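Pectinesterase A (Erwinia chrysanthemi, PDB 2NTP) hydrolyses the methyl esters of galacturonosyl units in pectin, releasing methanol and beginning the maceration and soft-rotting of plant tissue. Local coordinates at residues 279-284 and 291-296; 244-249 and 260-265. One frame throughout, in Å; residues are numbered along the deposited sequence.

Contact 1. Residues 279-284 and 291-296; sequences WDKMSG and TIWFNP
The six-membered ring of Trp293 lies between two neighbours from 279-284. Ser283 CB sits over one face, 3.5 Å from the ring centroid and almost on the normal, a CH-pi contact for which the short serine side chain brings CB right up to the ring. Over the opposite face runs Lys281, whose CE makes a second CH-pi contact and whose NZ stands 4.8 Å from the same centroid, 9° off the normal, as a cation-pi partner. With CG between the backbone N and the carbonyl carbon (chi1 61°) and the rest of the chain extended, the lysine runs obliquely across the indole and its amine ends over the ring. On the other side of the hairpin, the Phe294 ring runs beside Met282 O and on toward Gly284 N, where glycine lets the ring come close to the backbone, since a CB would crowd CE2. Four backbone bonds join the antiparallel strands, among them Phe294 N to Met282 O at 2.8 Å. At the base, Pro296 CB packs on Trp279 CB at 3.7 Å, and Asp280 OD2 bonds to Tyr277. The outer indole is thus held by dispersion and a probably modest electrostatic attraction to the ammonium group, while paired amides set the strand register.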
loop_
_atom_site.group_PDB
_atom_site.type_symbol
_atom_site.label_atom_id
_atom_site.label_comp_id
_atom_site.label_asym_id
_atom_site.label_seq_id
_atom_site.Cartn_x
_atom_site.Cartn_y
_atom_site.Cartn_z
ATOM N N TRP A 279 12.766 2.262 13.886
ATOM C CA TRP A 279 11.541 1.475 14.013
ATOM C C TRP A 279 10.717 1.948 15.213
ATOM O O TRP A 279 11.192 2.747 16.023
ATOM C CB TRP A 279 11.887 -0.011 14.172
ATOM C CG TRP A 279 12.742 -0.574 13.067
ATOM C CD1 TRP A 279 14.096 -0.777 13.099
ATOM C CD2 TRP A 279 12.303 -1.012 11.774
ATOM N NE1 TRP A 279 14.524 -1.313 11.907
ATOM C CE2 TRP A 279 13.446 -1.466 11.075
ATOM C CE3 TRP A 279 11.054 -1.068 11.138
ATOM C CZ2 TRP A 279 13.378 -1.971 9.768
ATOM C CZ3 TRP A 279 10.982 -1.572 9.845
ATOM C CH2 TRP A 279 12.141 -2.016 9.169
ATOM N N ASP A 280 9.486 1.454 15.338
ATOM C CA ASP A 280 8.639 1.847 16.466
ATOM C C ASP A 280 7.733 0.712 16.936
ATOM O O ASP A 280 7.632 -0.331 16.282
ATOM C CB ASP A 280 7.799 3.085 16.114
ATOM C CG ASP A 280 7.647 4.054 17.287
ATOM O OD1 ASP A 280 7.566 3.607 18.454
ATOM O OD2 ASP A 280 7.599 5.275 17.036
ATOM N N LYS A 281 7.091 0.935 18.083
ATOM C CA LYS A 281 6.106 0.012 18.642
ATOM C C LYS A 281 4.692 0.375 18.184
ATOM O O LYS A 281 4.464 1.440 17.604
ATOM C CB LYS A 281 6.185 0.014 20.179
ATOM C CG LYS A 281 5.899 1.366 20.828
ATOM C CD LYS A 281 6.145 1.336 22.335
ATOM C CE LYS A 281 5.738 2.659 22.966
ATOM N NZ LYS A 281 6.274 2.810 24.350
ATOM N N MET A 282 3.747 -0.524 18.448
ATOM C CA MET A 282 2.348 -0.297 18.121
ATOM C C MET A 282 1.466 -1.006 19.134
ATOM O O MET A 282 1.818 -2.084 19.618
ATOM C CB MET A 282 2.037 -0.803 16.711
ATOM C CG MET A 282 0.680 -0.368 16.170
ATOM S SD MET A 282 0.408 -0.953 14.492
ATOM C CE MET A 282 -1.188 -0.226 14.142
ATOM N N SER A 283 0.325 -0.397 19.442
ATOM C CA SER A 283 -0.586 -0.943 20.448
ATOM C C SER A 283 -1.825 -1.573 19.831
ATOM O O SER A 283 -2.265 -1.196 18.740
ATOM C CB SER A 283 -1.002 0.144 21.442
ATOM O OG SER A 283 -1.944 1.028 20.856
ATOM N N GLY A 284 -2.394 -2.529 20.559
ATOM C CA GLY A 284 -3.664 -3.139 20.211
ATOM C C GLY A 284 -4.407 -3.477 21.489
ATOM O O GLY A 284 -4.000 -3.064 22.574
ATOM N N THR A 291 -4.981 -2.786 26.911
ATOM C CA THR A 291 -3.957 -2.308 25.986
ATOM C C THR A 291 -2.769 -3.256 26.021
ATOM O O THR A 291 -2.306 -3.652 27.091
ATOM C CB THR A 291 -3.476 -0.892 26.364
ATOM O OG1 THR A 291 -4.611 -0.044 26.564
ATOM C CG2 THR A 291 -2.579 -0.311 25.269
ATOM N N ILE A 292 -2.297 -3.631 24.837
ATOM C CA ILE A 292 -1.088 -4.436 24.708
ATOM C C ILE A 292 -0.167 -3.768 23.690
ATOM O O ILE A 292 -0.633 -3.295 22.650
ATOM C CB ILE A 292 -1.409 -5.919 24.332
ATOM C CG1 ILE A 292 -0.125 -6.753 24.215
ATOM C CG2 ILE A 292 -2.275 -6.004 23.066
ATOM C CD1 ILE A 292 -0.356 -8.267 24.216
ATOM N N TRP A 293 1.118 -3.689 24.026
ATOM C CA TRP A 293 2.120 -3.094 23.147
ATOM C C TRP A 293 2.956 -4.161 22.473
ATOM O O TRP A 293 3.428 -5.106 23.114
ATOM C CB TRP A 293 3.020 -2.113 23.911
ATOM C CG TRP A 293 2.313 -0.837 24.264
ATOM C CD1 TRP A 293 1.663 -0.560 25.430
ATOM C CD2 TRP A 293 2.161 0.322 23.432
ATOM N NE1 TRP A 293 1.118 0.703 25.383
ATOM C CE2 TRP A 293 1.412 1.268 24.170
ATOM C CE3 TRP A 293 2.583 0.653 22.137
ATOM C CZ2 TRP A 293 1.076 2.527 23.657
ATOM C CZ3 TRP A 293 2.247 1.913 21.625
ATOM C CH2 TRP A 293 1.506 2.830 22.388
ATOM N N PHE A 294 3.129 -3.998 21.167
ATOM C CA PHE A 294 3.975 -4.872 20.375
ATOM C C PHE A 294 5.226 -4.104 19.969
ATOM O O PHE A 294 5.137 -3.013 19.402
ATOM C CB PHE A 294 3.213 -5.384 19.160
ATOM C CG PHE A 294 1.940 -6.092 19.513
ATOM C CD1 PHE A 294 1.967 -7.399 19.996
ATOM C CD2 PHE A 294 0.713 -5.449 19.375
ATOM C CE1 PHE A 294 0.778 -8.062 20.326
ATOM C CE2 PHE A 294 -0.477 -6.098 19.703
ATOM C CZ PHE A 294 -0.440 -7.409 20.181
ATOM N N ASN A 295 6.385 -4.674 20.288
ATOM C CA ASN A 295 7.656 -3.963 20.174
ATOM C C ASN A 295 8.462 -4.339 18.934
ATOM O O ASN A 295 8.423 -5.491 18.492
ATOM C CB ASN A 295 8.488 -4.188 21.441
ATOM C CG ASN A 295 7.796 -3.678 22.695
ATOM O OD1 ASN A 295 7.218 -2.585 22.714
ATOM N ND2 ASN A 295 7.861 -4.468 23.760
ATOM N N PRO A 296 9.207 -3.365 18.370
ATOM C CA PRO A 296 9.966 -3.631 17.152
ATOM C C PRO A 296 11.046 -4.706 17.332
ATOM O O PRO A 296 11.327 -5.455 16.393
ATOM C CB PRO A 296 10.589 -2.268 16.818
ATOM C CG PRO A 296 10.609 -1.524 18.115
ATOM C CD PRO A 296 9.368 -1.967 18.822
#

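Contact 2. Residues 244-249 and 260-265; sequences PWHPTT and NAIGQT. With ADA (alpha-D-galactopyranuronic acid), chain C; ADA (alpha-D-galactopyranuronic acid), chain B.
His246 presents one face of its imidazole to the carbonyl of Ala261. The oxygen leads, 2.9 Å from CE1 and 3.1 Å from both ND1 and NE2, with the carbon farther back. It stands over the face, whereas the ring nitrogens donate or accept in the plane, so neither is hydrogen-bonded to it; ND1 bonds instead to Asp258 O. That bond helps fix the ring's rotation, and a ring so polarised may tolerate the oxygen better. Ala261, centre of an inverse gamma turn, points its methyl toward 244-249, where CB meets Pro247 CD at 3.7 Å; its small size lets the turn come close.

The pyrrolidine of Pro247 also serves the sugar side: its CG lies 3.5 Å above the plane of Trp245, over the indole's centre. With CG anti to the backbone N (chi1 -176°), the indole turns away from 260-265 and delivers NE1 to the chain C galacturonate, 3.0 Å from O6B and in a weaker, bent bond to ring oxygen O5. Thr248 grips the same carboxylate from N to O6B and from OG1 to O6A at 2.7 Å, while its carbonyl oxygen accepts a hydrogen bond from O2 of the chain B sugar. Trp245 and Thr248 are substrate-binding residues, forming a carboxylate-recognising subsite in the open cleft of a pectinesterase, built on loops of the right-handed parallel beta-helix.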
loop_
_atom_site.group_PDB
_atom_site.type_symbol
_atom_site.label_atom_id
_atom_site.label_comp_id
_atom_site.label_asym_id
_atom_site.label_seq_id
_atom_site.Cartn_x
_atom_site.Cartn_y
_atom_site.Cartn_z
ATOM N N PRO A 244 4.749 -2.780 14.370
ATOM C CA PRO A 244 4.143 -4.097 14.165
ATOM C C PRO A 244 2.624 -4.099 14.291
ATOM O O PRO A 244 2.095 -3.918 15.387
ATOM C CB PRO A 244 4.767 -4.956 15.283
ATOM C CG PRO A 244 5.591 -4.010 16.136
ATOM C CD PRO A 244 5.239 -2.612 15.748
ATOM N N TRP A 245 1.933 -4.313 13.171
ATOM C CA TRP A 245 0.477 -4.381 13.189
ATOM C C TRP A 245 -0.002 -5.789 13.514
ATOM O O TRP A 245 0.262 -6.737 12.773
ATOM C CB TRP A 245 -0.118 -3.901 11.859
ATOM C CG TRP A 245 -1.618 -3.865 11.862
ATOM C CD1 TRP A 245 -2.429 -3.483 12.897
ATOM C CD2 TRP A 245 -2.487 -4.199 10.771
ATOM N NE1 TRP A 245 -3.748 -3.576 12.523
ATOM C CE2 TRP A 245 -3.814 -4.016 11.226
ATOM C CE3 TRP A 245 -2.274 -4.649 9.459
ATOM C CZ2 TRP A 245 -4.930 -4.255 10.408
ATOM C CZ3 TRP A 245 -3.382 -4.898 8.647
ATOM C CH2 TRP A 245 -4.696 -4.696 9.127
ATOM N N HIS A 246 -0.696 -5.909 14.641
ATOM C CA HIS A 246 -1.338 -7.157 15.031
ATOM C C HIS A 246 -2.842 -6.948 14.905
ATOM O O HIS A 246 -3.471 -6.449 15.838
ATOM C CB HIS A 246 -0.948 -7.517 16.472
ATOM C CG HIS A 246 0.494 -7.896 16.632
ATOM N ND1 HIS A 246 0.891 -9.163 17.007
ATOM C CD2 HIS A 246 1.632 -7.183 16.451
ATOM C CE1 HIS A 246 2.211 -9.210 17.063
ATOM N NE2 HIS A 246 2.685 -8.022 16.728
ATOM N N PRO A 247 -3.423 -7.295 13.735
ATOM C CA PRO A 247 -4.800 -6.914 13.432
ATOM C C PRO A 247 -5.794 -7.511 14.412
ATOM O O PRO A 247 -5.609 -8.641 14.870
ATOM C CB PRO A 247 -5.033 -7.500 12.033
ATOM C CG PRO A 247 -3.688 -7.674 11.458
ATOM C CD PRO A 247 -2.826 -8.064 12.627
ATOM N N THR A 248 -6.820 -6.732 14.748
ATOM C CA THR A 248 -7.964 -7.270 15.476
ATOM C C THR A 248 -8.527 -8.402 14.625
ATOM O O THR A 248 -8.826 -8.216 13.433
ATOM C CB THR A 248 -9.018 -6.193 15.737
ATOM O OG1 THR A 248 -8.421 -5.120 16.474
ATOM C CG2 THR A 248 -10.193 -6.760 16.529
ATOM N N THR A 249 -8.637 -9.576 15.241
ATOM C CA THR A 249 -8.965 -10.812 14.544
ATOM C C THR A 249 -9.934 -11.619 15.403
ATOM O O THR A 249 -9.793 -11.653 16.621
ATOM C CB THR A 249 -7.680 -11.630 14.266
ATOM O OG1 THR A 249 -6.773 -10.841 13.472
ATOM C CG2 THR A 249 -7.984 -12.929 13.525
ATOM N N ASN A 260 0.039 -13.828 16.652
ATOM C CA ASN A 260 0.949 -14.468 15.709
ATOM C C ASN A 260 1.235 -13.657 14.449
ATOM O O ASN A 260 1.965 -14.113 13.561
ATOM C CB ASN A 260 0.434 -15.858 15.330
ATOM C CG ASN A 260 0.376 -16.794 16.518
ATOM O OD1 ASN A 260 1.353 -16.950 17.253
ATOM N ND2 ASN A 260 -0.777 -17.421 16.715
ATOM N N ALA A 261 0.654 -12.463 14.377
ATOM C CA ALA A 261 0.946 -11.525 13.304
ATOM C C ALA A 261 2.201 -10.742 13.687
ATOM O O ALA A 261 2.127 -9.614 14.177
ATOM C CB ALA A 261 -0.234 -10.599 13.077
ATOM N N ILE A 262 3.350 -11.381 13.492
ATOM C CA ILE A 262 4.644 -10.813 13.859
ATOM C C ILE A 262 5.305 -10.357 12.563
ATOM O O ILE A 262 6.023 -11.111 11.893
ATOM C CB ILE A 262 5.501 -11.820 14.673
ATOM C CG1 ILE A 262 4.820 -12.125 16.017
ATOM C CG2 ILE A 262 6.906 -11.280 14.917
ATOM C CD1 ILE A 262 5.218 -13.454 16.633
ATOM N N GLY A 263 5.024 -9.105 12.214
ATOM C CA GLY A 263 5.289 -8.592 10.874
ATOM C C GLY A 263 6.746 -8.528 10.479
ATOM O O GLY A 263 7.626 -8.398 11.332
ATOM N N GLN A 264 6.985 -8.634 9.174
ATOM C CA GLN A 264 8.319 -8.484 8.610
ATOM C C GLN A 264 8.374 -7.290 7.668
ATOM O O GLN A 264 7.546 -7.172 6.766
ATOM C CB GLN A 264 8.748 -9.752 7.858
ATOM C CG GLN A 264 10.126 -9.638 7.194
ATOM C CD GLN A 264 10.392 -10.757 6.206
ATOM O OE1 GLN A 264 10.029 -10.669 5.031
ATOM N NE2 GLN A 264 11.036 -11.822 6.684
ATOM N N THR A 265 9.345 -6.410 7.899
ATOM C CA THR A 265 9.730 -5.399 6.919
ATOM C C THR A 265 11.241 -5.439 6.806
ATOM O O THR A 265 11.949 -5.294 7.813
ATOM C CB THR A 265 9.298 -3.973 7.322
ATOM O OG1 THR A 265 7.874 -3.915 7.430
ATOM C CG2 THR A 265 9.749 -2.966 6.274
HETATM C C1 ADA C . -5.676 -0.794 11.460
HETATM C C2 ADA C . -6.796 -0.748 10.412
HETATM C C3 ADA C . -8.149 -0.673 11.111
HETATM C C4 ADA C . -8.306 -1.833 12.095
HETATM C C5 ADA C . -7.148 -1.821 13.095
HETATM C C6 ADA C . -7.253 -2.983 14.038
HETATM O O2 ADA C . -6.644 0.391 9.557
HETATM O O3 ADA C . -9.213 -0.660 10.151
HETATM O O4 ADA C . -8.307 -3.089 11.404
HETATM O O5 ADA C . -5.884 -1.856 12.407
HETATM O O6B ADA C . -6.301 -3.796 14.100
HETATM O O6A ADA C . -8.296 -3.088 14.727
HETATM C C1 ADA B . -9.437 -3.978 11.508
HETATM C C2 ADA B . -9.053 -5.426 11.203
HETATM C C3 ADA B . -8.672 -5.592 9.730
HETATM C C4 ADA B . -9.762 -5.026 8.813
HETATM C C5 ADA B . -10.068 -3.583 9.213
HETATM C C6 ADA B . -11.170 -2.990 8.375
HETATM O O2 ADA B . -7.950 -5.785 12.039
HETATM O O3 ADA B . -8.405 -6.972 9.431
HETATM O O4 ADA B . -10.971 -5.790 8.928
HETATM O O5 ADA B . -10.448 -3.534 10.597
HETATM O O6B ADA B . -11.155 -3.163 7.137
HETATM O O6A ADA B . -12.061 -2.338 8.956
#

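Overall arrangement
Along the chain the segments of contact 2 both precede those of contact 1, and the centres of the two contacts lie 10 Å apart. They meet directly: the stacked rings of Phe294 and His246 approach to 3.3 Å between CG and CD2, and Pro244 CD lies 3.3 Å from Asp280 O. Met282 CB rests 3.4 Å from Pro244 O, and the methionine side chain continues to about 4 Å (nearest atoms) from those of Trp245 and the nucleophile Asp175, and from a bound galacturonate. Hairpin 282-285/291-294 therefore flanks the substrate loop 244-249; contact 1 reaches the cleft through Met282, contact 2 through Trp245, Pro247 and Thr248. The Trp245 side chain is itself about 6 Å from that of Asp175, placing this sugar-binding wall beside the catalytic centre.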